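Local coordinates for penicillin-binding protein 2 (Pbp2) (Helicobacter pylori, PDB 5LP5) that probably cross-links peptidoglycan as a penicillin-binding transpeptidase, and forms a complex with MreC that belongs to the machinery of bacterial cell wall synthesis, at residues E62-N67 against L231-D236; K193-L198 against H460-N465; I254-A259 against V576-K581; L171-D176 against Q184-T189. One frame throughout, in Å; residues are numbered along the deposited sequence.

Overall arrangement
Contacts 1 and 3 are buried and wholly apolar; contact 2 is partly buried, and contact 4 lies near the surface, held by a salt bridge. Contacts 1 and 2 adjoin at the junction between the N-terminal part and the transpeptidase domain: segments 231-236 and 460-465 are joined by probable backbone hydrogen bonds, Ser234 to Phe461 and Ile463 to Gln232. Contact 2 also meets contact 4, where the Asn196 side chain probably bonds to the backbone N of Gly187. Contact 3 stands apart, about 35 Å from contact 4 between centres, and packs a helix on the central sheet of the transpeptidase domain. Polar chemistry thus grows from the buried contacts to the surface one.

Contact 1: E62-N67 against L231-D236; sequences EFLATN and LQLSLD
A small buried leucine cluster, Leu64 against Leu233 and Leu235, joins the bulged start of the long strand 63-76 to the chain that runs out of the short strand 231-232. One methyl does all the touching from the first segment: Leu64 CD1 lies 4.2 Å from Leu233 CD1. The same Leu64 CD1 stands 4.4 Å from Leu235 CD1, so a single branch spans two leucines two residues apart. With chi1 at -64° and an extended chi2, Leu64 holds this methyl well forward of its backbone. Only side chains meet, and the backbones stay well apart, with the CA atoms of Leu64 and Leu233 9.2 Å from each other. The contact is therefore purely apolar and modest in extent, burying 82 Å² in all. Strand 56-57 pairs with both strands, 63-76 and 231-232: Leu64 and Ala65 together sit opposite the single residue Ile56, a classic beta bulge, at a bend in the chain. Leu233 packs on the same Ile56, and the Leu231 backbone hydrogen-bonds to Asn55 and Thr57. Just beyond the leucines, Asp236 caps the helix that follows and forms a salt bridge with Arg238. The leucines pack beside the mixed sheet in which strand 56-57 runs antiparallel to 63-76 and parallel to 231-232, at the junction between the N-terminal part and the transpeptidase domain of a class B penicillin-binding protein.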
loop_
_atom_site.group_PDB
_atom_site.type_symbol
_atom_site.label_atom_id
_atom_site.label_comp_id
_atom_site.label_asym_id
_atom_site.label_seq_id
_atom_site.Cartn_x
_atom_site.Cartn_y
_atom_site.Cartn_z
ATOM N N GLU A 62 -8.323 -5.169 -12.448
ATOM C CA GLU A 62 -7.284 -4.150 -12.594
ATOM C C GLU A 62 -7.215 -3.318 -11.289
ATOM O O GLU A 62 -8.214 -3.154 -10.589
ATOM C CB GLU A 62 -7.571 -3.238 -13.796
ATOM C CG GLU A 62 -7.624 -3.932 -15.144
ATOM C CD GLU A 62 -6.261 -4.182 -15.751
ATOM O OE1 GLU A 62 -5.356 -3.344 -15.610
ATOM O OE2 GLU A 62 -6.095 -5.229 -16.403
ATOM N N PHE A 63 -6.031 -2.797 -10.970
ATOM C CA PHE A 63 -5.848 -1.913 -9.820
ATOM C C PHE A 63 -6.304 -0.482 -10.088
ATOM O O PHE A 63 -5.826 0.179 -11.019
ATOM C CB PHE A 63 -4.377 -1.868 -9.413
ATOM C CG PHE A 63 -3.899 -3.123 -8.783
ATOM C CD1 PHE A 63 -3.223 -4.057 -9.518
ATOM C CD2 PHE A 63 -4.144 -3.373 -7.448
ATOM C CE1 PHE A 63 -2.789 -5.228 -8.939
ATOM C CE2 PHE A 63 -3.714 -4.543 -6.857
ATOM C CZ PHE A 63 -3.033 -5.470 -7.602
ATOM N N LEU A 64 -7.202 -0.005 -9.232
ATOM C CA LEU A 64 -7.613 1.390 -9.232
ATOM C C LEU A 64 -6.977 2.142 -8.073
ATOM O O LEU A 64 -6.553 3.303 -8.235
ATOM C CB LEU A 64 -9.135 1.485 -9.150
ATOM C CG LEU A 64 -9.871 0.891 -10.350
ATOM C CD1 LEU A 64 -11.360 0.724 -10.078
ATOM C CD2 LEU A 64 -9.629 1.740 -11.581
ATOM N N ALA A 65 -6.924 1.462 -6.923
ATOM C CA ALA A 65 -6.364 2.004 -5.683
ATOM C C ALA A 65 -5.585 0.937 -4.927
ATOM O O ALA A 65 -6.069 -0.176 -4.698
ATOM C CB ALA A 65 -7.455 2.576 -4.778
ATOM N N THR A 66 -4.385 1.310 -4.506
ATOM C CA THR A 66 -3.495 0.394 -3.845
ATOM C C THR A 66 -2.549 1.109 -2.876
ATOM O O THR A 66 -2.665 2.312 -2.648
ATOM C CB THR A 66 -2.710 -0.404 -4.893
ATOM O OG1 THR A 66 -2.082 -1.499 -4.247
ATOM C CG2 THR A 66 -1.674 0.445 -5.605
ATOM N N ASN A 67 -1.599 0.359 -2.316
ATOM C CA ASN A 67 -0.621 0.907 -1.356
ATOM C C ASN A 67 0.840 0.717 -1.823
ATOM O O ASN A 67 1.159 -0.282 -2.442
ATOM C CB ASN A 67 -0.818 0.219 -0.015
ATOM C CG ASN A 67 -2.205 0.424 0.556
ATOM O OD1 ASN A 67 -2.807 1.488 0.398
ATOM N ND2 ASN A 67 -2.707 -0.591 1.260
ATOM N N LEU A 231 -11.786 -4.571 -2.165
ATOM C CA LEU A 231 -13.105 -4.174 -2.676
ATOM C C LEU A 231 -13.113 -4.120 -4.196
ATOM O O LEU A 231 -12.277 -3.466 -4.827
ATOM C CB LEU A 231 -13.528 -2.812 -2.116
ATOM C CG LEU A 231 -14.869 -2.216 -2.563
ATOM C CD1 LEU A 231 -16.041 -3.094 -2.161
ATOM C CD2 LEU A 231 -15.042 -0.831 -1.968
ATOM N N GLN A 232 -14.083 -4.806 -4.781
ATOM C CA GLN A 232 -14.219 -4.848 -6.224
ATOM C C GLN A 232 -15.390 -3.976 -6.712
ATOM O O GLN A 232 -16.527 -4.116 -6.231
ATOM C CB GLN A 232 -14.410 -6.292 -6.685
ATOM C CG GLN A 232 -14.013 -6.497 -8.130
ATOM C CD GLN A 232 -14.497 -7.802 -8.703
ATOM O OE1 GLN A 232 -15.260 -8.559 -8.074
ATOM N NE2 GLN A 232 -14.056 -8.073 -9.938
ATOM N N LEU A 233 -15.093 -3.103 -7.680
ATOM C CA LEU A 233 -16.069 -2.202 -8.286
ATOM C C LEU A 233 -16.445 -2.678 -9.680
ATOM O O LEU A 233 -15.668 -3.363 -10.351
ATOM C CB LEU A 233 -15.520 -0.778 -8.415
ATOM C CG LEU A 233 -14.952 -0.117 -7.170
ATOM C CD1 LEU A 233 -14.593 1.318 -7.461
ATOM C CD2 LEU A 233 -15.950 -0.177 -6.035
ATOM N N SER A 234 -17.630 -2.262 -10.117
ATOM C CA SER A 234 -18.188 -2.670 -11.396
ATOM C C SER A 234 -17.634 -1.913 -12.594
ATOM O O SER A 234 -17.861 -2.313 -13.728
ATOM C CB SER A 234 -19.702 -2.521 -11.363
ATOM O OG SER A 234 -20.061 -1.212 -10.945
ATOM N N LEU A 235 -16.901 -0.832 -12.356
ATOM C CA LEU A 235 -16.295 -0.108 -13.467
ATOM C C LEU A 235 -15.494 -1.018 -14.396
ATOM O O LEU A 235 -14.937 -2.007 -13.952
ATOM C CB LEU A 235 -15.358 0.982 -12.943
ATOM C CG LEU A 235 -15.933 2.134 -12.137
ATOM C CD1 LEU A 235 -14.773 3.025 -11.717
ATOM C CD2 LEU A 235 -16.936 2.918 -12.943
ATOM N N ASP A 236 -15.418 -0.670 -15.672
ATOM C CA ASP A 236 -14.454 -1.270 -16.575
ATOM C C ASP A 236 -13.454 -0.211 -16.972
ATOM O O ASP A 236 -13.803 0.783 -17.566
ATOM C CB ASP A 236 -15.139 -1.824 -17.818
ATOM C CG ASP A 236 -14.167 -2.571 -18.763
ATOM O OD1 ASP A 236 -12.947 -2.261 -18.759
ATOM O OD2 ASP A 236 -14.635 -3.450 -19.530
#

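Contact 2: K193-L198 against H460-N465; sequences KEYNKL and HFAINN
Tyr195 reaches out from the break between helices 190-194 and 196-200 and sets the phenol end of its ring against a type I beta turn, Ala462 to Asn465, linking the N-terminal region, which belongs to the dimerisation-domain family, to the transpeptidase domain. The Ala462 methyl is the apolar partner: its CB lies 3.7 Å from Tyr195 CZ and comes obliquely to the ring. Asn465 is at the edge of the ring, close to its plane, with its amide turned 84° from the ring so that the two flat groups stand almost perpendicular. Behind this first shell is Asp399, whose OD2 bonds to both the Tyr195 hydroxyl and the Ala462 backbone N, while its OD1 takes the backbone N of Phe461. One carboxylate thus fixes the phenol and the entry to the turn together. On the other side, Tyr195 is placed by its position in the chain: it is the first residue past helix 190-194 and the N-cap residue of helix 196-200. Its chi1 of -73° sets the ring anti to the carbonyl carbon, out toward the turn. Leu231 fills in beside the ring and also touches Leu198 and Asn464, so strand 231-232 passes along the contact. Within the turn itself, Asn465 N donates to Ala462 O at 2.8 Å, and Asn465 O sits 3.3 Å above the plane of the His460 ring, offset toward its rim.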
loop_
_atom_site.group_PDB
_atom_site.type_symbol
_atom_site.label_atom_id
_atom_site.label_comp_id
_atom_site.label_asym_id
_atom_site.label_seq_id
_atom_site.Cartn_x
_atom_site.Cartn_y
_atom_site.Cartn_z
ATOM N N LYS A 193 -14.278 6.883 1.173
ATOM C CA LYS A 193 -15.051 7.296 2.319
ATOM C C LYS A 193 -16.248 6.374 2.539
ATOM O O LYS A 193 -16.452 5.884 3.630
ATOM C CB LYS A 193 -15.530 8.725 2.162
ATOM C CG LYS A 193 -16.010 9.278 3.481
ATOM C CD LYS A 193 -16.804 10.540 3.365
ATOM C CE LYS A 193 -17.593 10.717 4.650
ATOM N NZ LYS A 193 -18.187 12.066 4.723
ATOM N N GLU A 194 -17.033 6.128 1.498
ATOM C CA GLU A 194 -18.249 5.338 1.651
ATOM C C GLU A 194 -17.918 3.958 2.244
ATOM O O GLU A 194 -18.621 3.469 3.126
ATOM C CB GLU A 194 -18.994 5.220 0.314
ATOM C CG GLU A 194 -20.330 4.470 0.363
ATOM C CD GLU A 194 -21.507 5.281 0.848
ATOM O OE1 GLU A 194 -21.395 6.510 0.975
ATOM O OE2 GLU A 194 -22.569 4.685 1.072
ATOM N N TYR A 195 -16.827 3.351 1.795
ATOM C CA TYR A 195 -16.490 2.005 2.233
ATOM C C TYR A 195 -15.261 1.998 3.128
ATOM O O TYR A 195 -14.466 1.048 3.097
ATOM C CB TYR A 195 -16.332 1.072 1.015
ATOM C CG TYR A 195 -17.662 0.726 0.352
ATOM C CD1 TYR A 195 -18.073 1.366 -0.812
ATOM C CD2 TYR A 195 -18.516 -0.229 0.916
ATOM C CE1 TYR A 195 -19.286 1.059 -1.395
ATOM C CE2 TYR A 195 -19.717 -0.540 0.328
ATOM C CZ TYR A 195 -20.100 0.109 -0.822
ATOM O OH TYR A 195 -21.306 -0.195 -1.420
ATOM N N ASN A 196 -15.129 3.043 3.959
ATOM C CA ASN A 196 -13.936 3.195 4.802
ATOM C C ASN A 196 -13.767 2.039 5.764
ATOM O O ASN A 196 -12.696 1.441 5.845
ATOM C CB ASN A 196 -13.984 4.458 5.620
ATOM C CG ASN A 196 -12.632 4.800 6.214
ATOM O OD1 ASN A 196 -11.725 5.172 5.486
ATOM N ND2 ASN A 196 -12.488 4.679 7.531
ATOM N N LYS A 197 -14.833 1.735 6.500
ATOM C CA LYS A 197 -14.808 0.647 7.461
ATOM C C LYS A 197 -14.328 -0.652 6.850
ATOM O O LYS A 197 -13.473 -1.320 7.424
ATOM C CB LYS A 197 -16.192 0.433 8.056
ATOM C CG LYS A 197 -16.591 1.523 9.018
ATOM C CD LYS A 197 -17.678 1.042 9.962
ATOM C CE LYS A 197 -18.222 2.190 10.804
ATOM N NZ LYS A 197 -18.891 3.226 9.960
ATOM N N LEU A 198 -14.882 -1.003 5.696
ATOM C CA LEU A 198 -14.449 -2.201 4.970
ATOM C C LEU A 198 -12.966 -2.137 4.623
ATOM O O LEU A 198 -12.195 -3.000 5.009
ATOM C CB LEU A 198 -15.280 -2.383 3.694
ATOM C CG LEU A 198 -14.887 -3.525 2.759
ATOM C CD1 LEU A 198 -15.164 -4.840 3.443
ATOM C CD2 LEU A 198 -15.626 -3.490 1.433
ATOM N N HIS A 460 -24.992 1.516 -8.659
ATOM C CA HIS A 460 -24.029 1.285 -7.595
ATOM C C HIS A 460 -22.710 0.942 -8.214
ATOM O O HIS A 460 -22.655 0.665 -9.391
ATOM C CB HIS A 460 -24.501 0.199 -6.608
ATOM C CG HIS A 460 -24.756 -1.131 -7.236
ATOM N ND1 HIS A 460 -25.914 -1.421 -7.923
ATOM C CD2 HIS A 460 -24.012 -2.263 -7.256
ATOM C CE1 HIS A 460 -25.862 -2.668 -8.358
ATOM N NE2 HIS A 460 -24.719 -3.203 -7.960
ATOM N N PHE A 461 -21.653 1.021 -7.415
ATOM C CA PHE A 461 -20.288 0.757 -7.863
ATOM C C PHE A 461 -19.741 -0.549 -7.285
ATOM O O PHE A 461 -18.976 -1.249 -7.941
ATOM C CB PHE A 461 -19.366 1.896 -7.456
ATOM C CG PHE A 461 -19.605 3.167 -8.220
ATOM C CD1 PHE A 461 -19.064 3.351 -9.481
ATOM C CD2 PHE A 461 -20.373 4.179 -7.674
ATOM C CE1 PHE A 461 -19.269 4.519 -10.177
ATOM C CE2 PHE A 461 -20.586 5.352 -8.359
ATOM C CZ PHE A 461 -20.036 5.520 -9.614
ATOM N N ALA A 462 -20.110 -0.880 -6.054
ATOM C CA ALA A 462 -19.594 -2.071 -5.405
ATOM C C ALA A 462 -20.294 -3.344 -5.913
ATOM O O ALA A 462 -21.478 -3.565 -5.644
ATOM C CB ALA A 462 -19.752 -1.941 -3.900
ATOM N N ILE A 463 -19.555 -4.198 -6.622
ATOM C CA ILE A 463 -20.150 -5.394 -7.217
ATOM C C ILE A 463 -20.837 -6.252 -6.178
ATOM O O ILE A 463 -21.885 -6.802 -6.446
ATOM C CB ILE A 463 -19.124 -6.233 -8.012
ATOM C CG1 ILE A 463 -18.780 -5.506 -9.316
ATOM C CG2 ILE A 463 -19.695 -7.612 -8.339
ATOM C CD1 ILE A 463 -17.761 -6.199 -10.198
ATOM N N ASN A 464 -20.257 -6.343 -4.987
ATOM C CA ASN A 464 -20.851 -7.125 -3.889
ATOM C C ASN A 464 -21.970 -6.362 -3.152
ATOM O O ASN A 464 -22.337 -6.712 -2.040
ATOM C CB ASN A 464 -19.764 -7.641 -2.917
ATOM C CG ASN A 464 -18.806 -6.541 -2.433
ATOM O OD1 ASN A 464 -18.774 -5.431 -2.962
ATOM N ND2 ASN A 464 -17.970 -6.881 -1.453
ATOM N N ASN A 465 -22.529 -5.335 -3.788
ATOM C CA ASN A 465 -23.722 -4.631 -3.293
ATOM C C ASN A 465 -24.983 -5.088 -4.039
ATOM O O ASN A 465 -25.456 -4.398 -4.930
ATOM C CB ASN A 465 -23.535 -3.128 -3.493
ATOM C CG ASN A 465 -24.235 -2.284 -2.441
ATOM O OD1 ASN A 465 -25.030 -2.754 -1.623
ATOM N ND2 ASN A 465 -23.910 -1.003 -2.457
#

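Contact 3: I254-A259 against V576-K581; sequences ILVMDA and VKMSNK
Met578 starts extended from its helix, with CG anti to the backbone N (chi1 -175°), then bends at chi2 (57°) and again at chi3 (86°), and this folded course offers two parts of one side chain to Val256 and Ile254. The middle of the side chain serves the first: Met578 CG lies 3.9 Å from Val256 CG2, the two side chains reaching toward each other from helix and strand. The terminal methyl serves the second, with Met578 CE 4.0 Å from Ile254 CD1, tip to tip. Ile254 reaches its partner through a nearly extended CG1-CD1 arm, whereas Val256 uses the branch that lies beside its own backbone N. Two residues apart on strand 252-258, Ile254 and Val256 point to the same face of the sheet, and helix 572-584 lies on that face with its CA atoms no nearer than 8.8 Å, Val256 to Met578. Leu255 and Met257, on the other face, pack against helix 441-453. Strand 252-258 is flanked by strands 264-270 and 556-562, both antiparallel to it, in the five-stranded sheet of the transpeptidase domain. A sheet covered by helices on both faces is the core design of penicillin-binding proteins and serine beta-lactamases. In the helix, Ser579 OG turns back to Val576 O at 2.9 Å, a carbonyl that also accepts from Asn580 N, so this hydroxyl is satisfied locally. Only apolar atoms meet across the contact, the thioether included, so cohesion comes from burial and van der Waals fit and not from directional bonds.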
loop_
_atom_site.group_PDB
_atom_site.type_symbol
_atom_site.label_atom_id
_atom_site.label_comp_id
_atom_site.label_asym_id
_atom_site.label_seq_id
_atom_site.Cartn_x
_atom_site.Cartn_y
_atom_site.Cartn_z
ATOM N N ILE A 254 -20.737 11.533 -17.718
ATOM C CA ILE A 254 -21.173 10.385 -18.512
ATOM C C ILE A 254 -21.304 9.082 -17.708
ATOM O O ILE A 254 -20.499 8.797 -16.833
ATOM C CB ILE A 254 -20.260 10.165 -19.725
ATOM C CG1 ILE A 254 -20.774 8.996 -20.554
ATOM C CG2 ILE A 254 -18.821 9.931 -19.289
ATOM C CD1 ILE A 254 -20.185 8.987 -21.941
ATOM N N LEU A 255 -22.333 8.304 -18.031
ATOM C CA LEU A 255 -22.721 7.159 -17.221
ATOM C C LEU A 255 -23.152 6.021 -18.089
ATOM O O LEU A 255 -23.956 6.197 -18.981
ATOM C CB LEU A 255 -23.908 7.516 -16.330
ATOM C CG LEU A 255 -23.654 8.427 -15.133
ATOM C CD1 LEU A 255 -24.977 8.947 -14.592
ATOM C CD2 LEU A 255 -22.892 7.657 -14.064
ATOM N N VAL A 256 -22.607 4.847 -17.812
ATOM C CA VAL A 256 -23.070 3.615 -18.434
ATOM C C VAL A 256 -23.554 2.711 -17.322
ATOM O O VAL A 256 -22.891 2.615 -16.287
ATOM C CB VAL A 256 -21.949 2.901 -19.210
ATOM C CG1 VAL A 256 -22.432 1.560 -19.719
ATOM C CG2 VAL A 256 -21.474 3.758 -20.366
ATOM N N MET A 257 -24.689 2.050 -17.535
ATOM C CA MET A 257 -25.251 1.211 -16.489
ATOM C C MET A 257 -25.941 -0.045 -16.979
ATOM O O MET A 257 -26.799 -0.004 -17.836
ATOM C CB MET A 257 -26.244 2.003 -15.664
ATOM C CG MET A 257 -26.846 1.192 -14.523
ATOM S SD MET A 257 -28.052 2.075 -13.517
ATOM C CE MET A 257 -29.404 2.306 -14.662
ATOM N N ASP A 258 -25.573 -1.170 -16.387
ATOM C CA ASP A 258 -26.304 -2.425 -16.559
ATOM C C ASP A 258 -27.713 -2.239 -15.992
ATOM O O ASP A 258 -27.900 -2.196 -14.780
ATOM C CB ASP A 258 -25.557 -3.534 -15.815
ATOM C CG ASP A 258 -26.135 -4.909 -16.058
ATOM O OD1 ASP A 258 -27.364 -5.004 -16.259
ATOM O OD2 ASP A 258 -25.362 -5.905 -16.017
ATOM N N ALA A 259 -28.696 -2.136 -16.878
ATOM C CA ALA A 259 -30.065 -1.779 -16.495
ATOM C C ALA A 259 -30.868 -2.903 -15.811
ATOM O O ALA A 259 -32.029 -2.693 -15.413
ATOM C CB ALA A 259 -30.823 -1.271 -17.719
ATOM N N VAL A 576 -22.606 7.147 -29.881
ATOM C CA VAL A 576 -22.204 6.037 -30.752
ATOM C C VAL A 576 -20.858 5.488 -30.331
ATOM O O VAL A 576 -20.678 4.273 -30.222
ATOM C CB VAL A 576 -22.145 6.392 -32.267
ATOM C CG1 VAL A 576 -23.547 6.618 -32.806
ATOM C CG2 VAL A 576 -21.251 7.606 -32.545
ATOM N N LYS A 577 -19.921 6.387 -30.070
ATOM C CA LYS A 577 -18.565 5.975 -29.776
ATOM C C LYS A 577 -18.486 5.097 -28.545
ATOM O O LYS A 577 -17.708 4.136 -28.532
ATOM C CB LYS A 577 -17.662 7.186 -29.657
ATOM C CG LYS A 577 -17.408 7.761 -31.035
ATOM C CD LYS A 577 -16.572 9.016 -31.030
ATOM C CE LYS A 577 -16.546 9.606 -32.425
ATOM N NZ LYS A 577 -15.633 10.766 -32.424
ATOM N N MET A 578 -19.296 5.414 -27.528
ATOM C CA MET A 578 -19.387 4.586 -26.326
ATOM C C MET A 578 -20.111 3.262 -26.603
ATOM O O MET A 578 -19.646 2.202 -26.163
ATOM C CB MET A 578 -20.075 5.346 -25.200
ATOM C CG MET A 578 -20.108 4.628 -23.866
ATOM S SD MET A 578 -18.471 4.184 -23.282
ATOM C CE MET A 578 -18.020 5.713 -22.460
ATOM N N SER A 579 -21.234 3.313 -27.327
ATOM C CA SER A 579 -22.006 2.092 -27.651
ATOM C C SER A 579 -21.220 1.104 -28.541
ATOM O O SER A 579 -21.420 -0.117 -28.458
ATOM C CB SER A 579 -23.343 2.447 -28.307
ATOM O OG SER A 579 -23.146 2.875 -29.638
ATOM N N ASN A 580 -20.335 1.652 -29.380
ATOM C CA ASN A 580 -19.411 0.872 -30.202
ATOM C C ASN A 580 -18.289 0.225 -29.388
ATOM O O ASN A 580 -17.882 -0.908 -29.664
ATOM C CB ASN A 580 -18.781 1.759 -31.285
ATOM C CG ASN A 580 -19.695 1.977 -32.478
ATOM O OD1 ASN A 580 -20.792 1.416 -32.564
ATOM N ND2 ASN A 580 -19.233 2.786 -33.415
ATOM N N LYS A 581 -17.763 0.964 -28.417
ATOM C CA LYS A 581 -16.750 0.437 -27.499
ATOM C C LYS A 581 -17.284 -0.781 -26.707
ATOM O O LYS A 581 -16.549 -1.721 -26.441
ATOM C CB LYS A 581 -16.279 1.552 -26.554
ATOM C CG LYS A 581 -15.182 1.187 -25.556
ATOM C CD LYS A 581 -13.897 0.721 -26.212
ATOM C CE LYS A 581 -13.214 1.816 -27.004
ATOM N NZ LYS A 581 -11.929 1.277 -27.550
#

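Contact 4: L171-D176 against Q184-T189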
loop_
_atom_site.group_PDB
_atom_site.type_symbol
_atom_site.label_atom_id
_atom_site.label_comp_id
_atom_site.label_asym_id
_atom_site.label_seq_id
_atom_site.Cartn_x
_atom_site.Cartn_y
_atom_site.Cartn_z
ATOM N N LEU A 171 -9.150 15.558 13.650
ATOM C CA LEU A 171 -9.473 15.347 15.067
ATOM C C LEU A 171 -10.962 15.014 15.223
ATOM O O LEU A 171 -11.353 14.347 16.179
ATOM C CB LEU A 171 -9.057 16.554 15.926
ATOM C CG LEU A 171 -7.564 16.622 16.316
ATOM C CD1 LEU A 171 -6.604 16.676 15.128
ATOM C CD2 LEU A 171 -7.319 17.822 17.215
ATOM N N GLN A 172 -11.777 15.453 14.261
ATOM C CA GLN A 172 -13.203 15.101 14.221
ATOM C C GLN A 172 -13.456 13.706 13.675
ATOM O O GLN A 172 -14.436 13.070 14.056
ATOM C CB GLN A 172 -14.005 16.114 13.396
ATOM C CG GLN A 172 -15.505 16.056 13.663
ATOM C CD GLN A 172 -16.142 17.441 13.727
ATOM O OE1 GLN A 172 -15.987 18.257 12.814
ATOM N NE2 GLN A 172 -16.850 17.712 14.818
ATOM N N ASP A 173 -12.596 13.251 12.763
ATOM C CA ASP A 173 -12.635 11.864 12.256
ATOM C C ASP A 173 -12.372 10.815 13.363
ATOM O O ASP A 173 -13.041 9.779 13.409
ATOM C CB ASP A 173 -11.624 11.672 11.102
ATOM C CG ASP A 173 -12.221 11.962 9.720
ATOM O OD1 ASP A 173 -13.407 11.647 9.503
ATOM O OD2 ASP A 173 -11.491 12.464 8.832
ATOM N N LEU A 174 -11.393 11.076 14.230
ATOM C CA LEU A 174 -11.056 10.171 15.343
ATOM C C LEU A 174 -12.245 10.000 16.264
ATOM O O LEU A 174 -12.451 8.931 16.831
ATOM C CB LEU A 174 -9.909 10.733 16.182
ATOM C CG LEU A 174 -8.550 11.038 15.551
ATOM C CD1 LEU A 174 -7.629 11.522 16.666
ATOM C CD2 LEU A 174 -7.958 9.838 14.826
ATOM N N LYS A 175 -12.999 11.090 16.421
ATOM C CA LYS A 175 -14.247 11.129 17.187
ATOM C C LYS A 175 -15.336 10.279 16.514
ATOM O O LYS A 175 -16.003 9.484 17.174
ATOM C CB LYS A 175 -14.706 12.590 17.302
ATOM C CG LYS A 175 -15.800 12.916 18.307
ATOM C CD LYS A 175 -16.606 14.122 17.820
ATOM C CE LYS A 175 -17.291 14.881 18.948
ATOM N NZ LYS A 175 -18.402 14.107 19.560
ATOM N N ASP A 176 -15.497 10.446 15.199
ATOM C CA ASP A 176 -16.531 9.741 14.416
ATOM C C ASP A 176 -16.465 8.227 14.546
ATOM O O ASP A 176 -17.476 7.571 14.773
ATOM C CB ASP A 176 -16.403 10.086 12.926
ATOM C CG ASP A 176 -16.906 11.476 12.589
ATOM O OD1 ASP A 176 -17.589 12.112 13.436
ATOM O OD2 ASP A 176 -16.611 11.918 11.457
ATOM N N GLN A 184 -4.392 6.258 11.303
ATOM C CA GLN A 184 -4.400 7.682 10.929
ATOM C C GLN A 184 -4.538 7.883 9.410
ATOM O O GLN A 184 -4.025 8.854 8.844
ATOM C CB GLN A 184 -3.187 8.436 11.504
ATOM C CG GLN A 184 -3.544 9.472 12.589
ATOM C CD GLN A 184 -3.548 8.900 13.997
ATOM O OE1 GLN A 184 -2.523 8.443 14.487
ATOM N NE2 GLN A 184 -4.695 8.951 14.664
ATOM N N ILE A 185 -5.263 6.961 8.775
ATOM C CA ILE A 185 -5.563 7.012 7.348
ATOM C C ILE A 185 -7.050 6.727 7.170
ATOM O O ILE A 185 -7.529 5.622 7.445
ATOM C CB ILE A 185 -4.741 5.966 6.553
ATOM C CG1 ILE A 185 -3.242 6.257 6.657
ATOM C CG2 ILE A 185 -5.145 5.930 5.083
ATOM C CD1 ILE A 185 -2.838 7.621 6.141
ATOM N N VAL A 186 -7.776 7.728 6.683
ATOM C CA VAL A 186 -9.229 7.623 6.493
ATOM C C VAL A 186 -9.688 8.174 5.139
ATOM O O VAL A 186 -9.053 9.060 4.555
ATOM C CB VAL A 186 -10.007 8.329 7.628
ATOM C CG1 VAL A 186 -10.105 7.420 8.835
ATOM C CG2 VAL A 186 -9.338 9.637 8.000
ATOM N N GLY A 187 -10.788 7.624 4.637
ATOM C CA GLY A 187 -11.311 8.044 3.356
ATOM C C GLY A 187 -11.934 9.398 3.551
ATOM O O GLY A 187 -12.609 9.621 4.551
ATOM N N LYS A 188 -11.692 10.300 2.607
ATOM C CA LYS A 188 -12.257 11.650 2.651
ATOM C C LYS A 188 -13.426 11.780 1.695
ATOM O O LYS A 188 -14.470 12.255 2.091
ATOM C CB LYS A 188 -11.204 12.716 2.329
ATOM C CG LYS A 188 -10.029 12.736 3.287
ATOM C CD LYS A 188 -10.458 13.087 4.701
ATOM C CE LYS A 188 -9.254 13.223 5.637
ATOM N NZ LYS A 188 -9.560 13.829 6.972
ATOM N N THR A 189 -13.243 11.371 0.439
ATOM C CA THR A 189 -14.311 11.465 -0.569
ATOM C C THR A 189 -14.619 10.155 -1.235
ATOM O O THR A 189 -13.824 9.219 -1.199
ATOM C CB THR A 189 -13.968 12.470 -1.671
ATOM O OG1 THR A 189 -12.738 12.106 -2.311
ATOM C CG2 THR A 189 -13.790 13.814 -1.068
#
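The Asp173 and Lys188 side chains meet at a slant, charged end to charged end: Lys188 NZ donates to Asp173 OD2 at 3.0 Å, approaching almost in line with the carboxylate C-O bond, in a salt bridge between helix 171-176 and the chain just past strand 185-187. The lysine has a bend at chi2 (-63°) that carries its otherwise extended end across to the helix. There the ammonium group also bonds to the Val168 carbonyl, its stronger partner, so the amine is gripped from two parts of the chain. Val186 runs alongside Asp173 but points the other way, its CG2 3.6 Å from Asp173 OD2, a methyl beside a charged oxygen. A second crossing joins Leu174 to Gln184, where the leucine methyl CD2 approaches Gln184 NE2 at 3.4 Å. Asn180, in the connecting loop, bonds to the Asp173 carbonyl and touches Val186. Helix and loop thus close a short excursion between two paired strands: 166-168 runs antiparallel to 185-187, Val186 bonding to Gly167, with helix 171-176 laid beside this two-stranded ribbon and helix 190-194 beginning soon after strand 185-187.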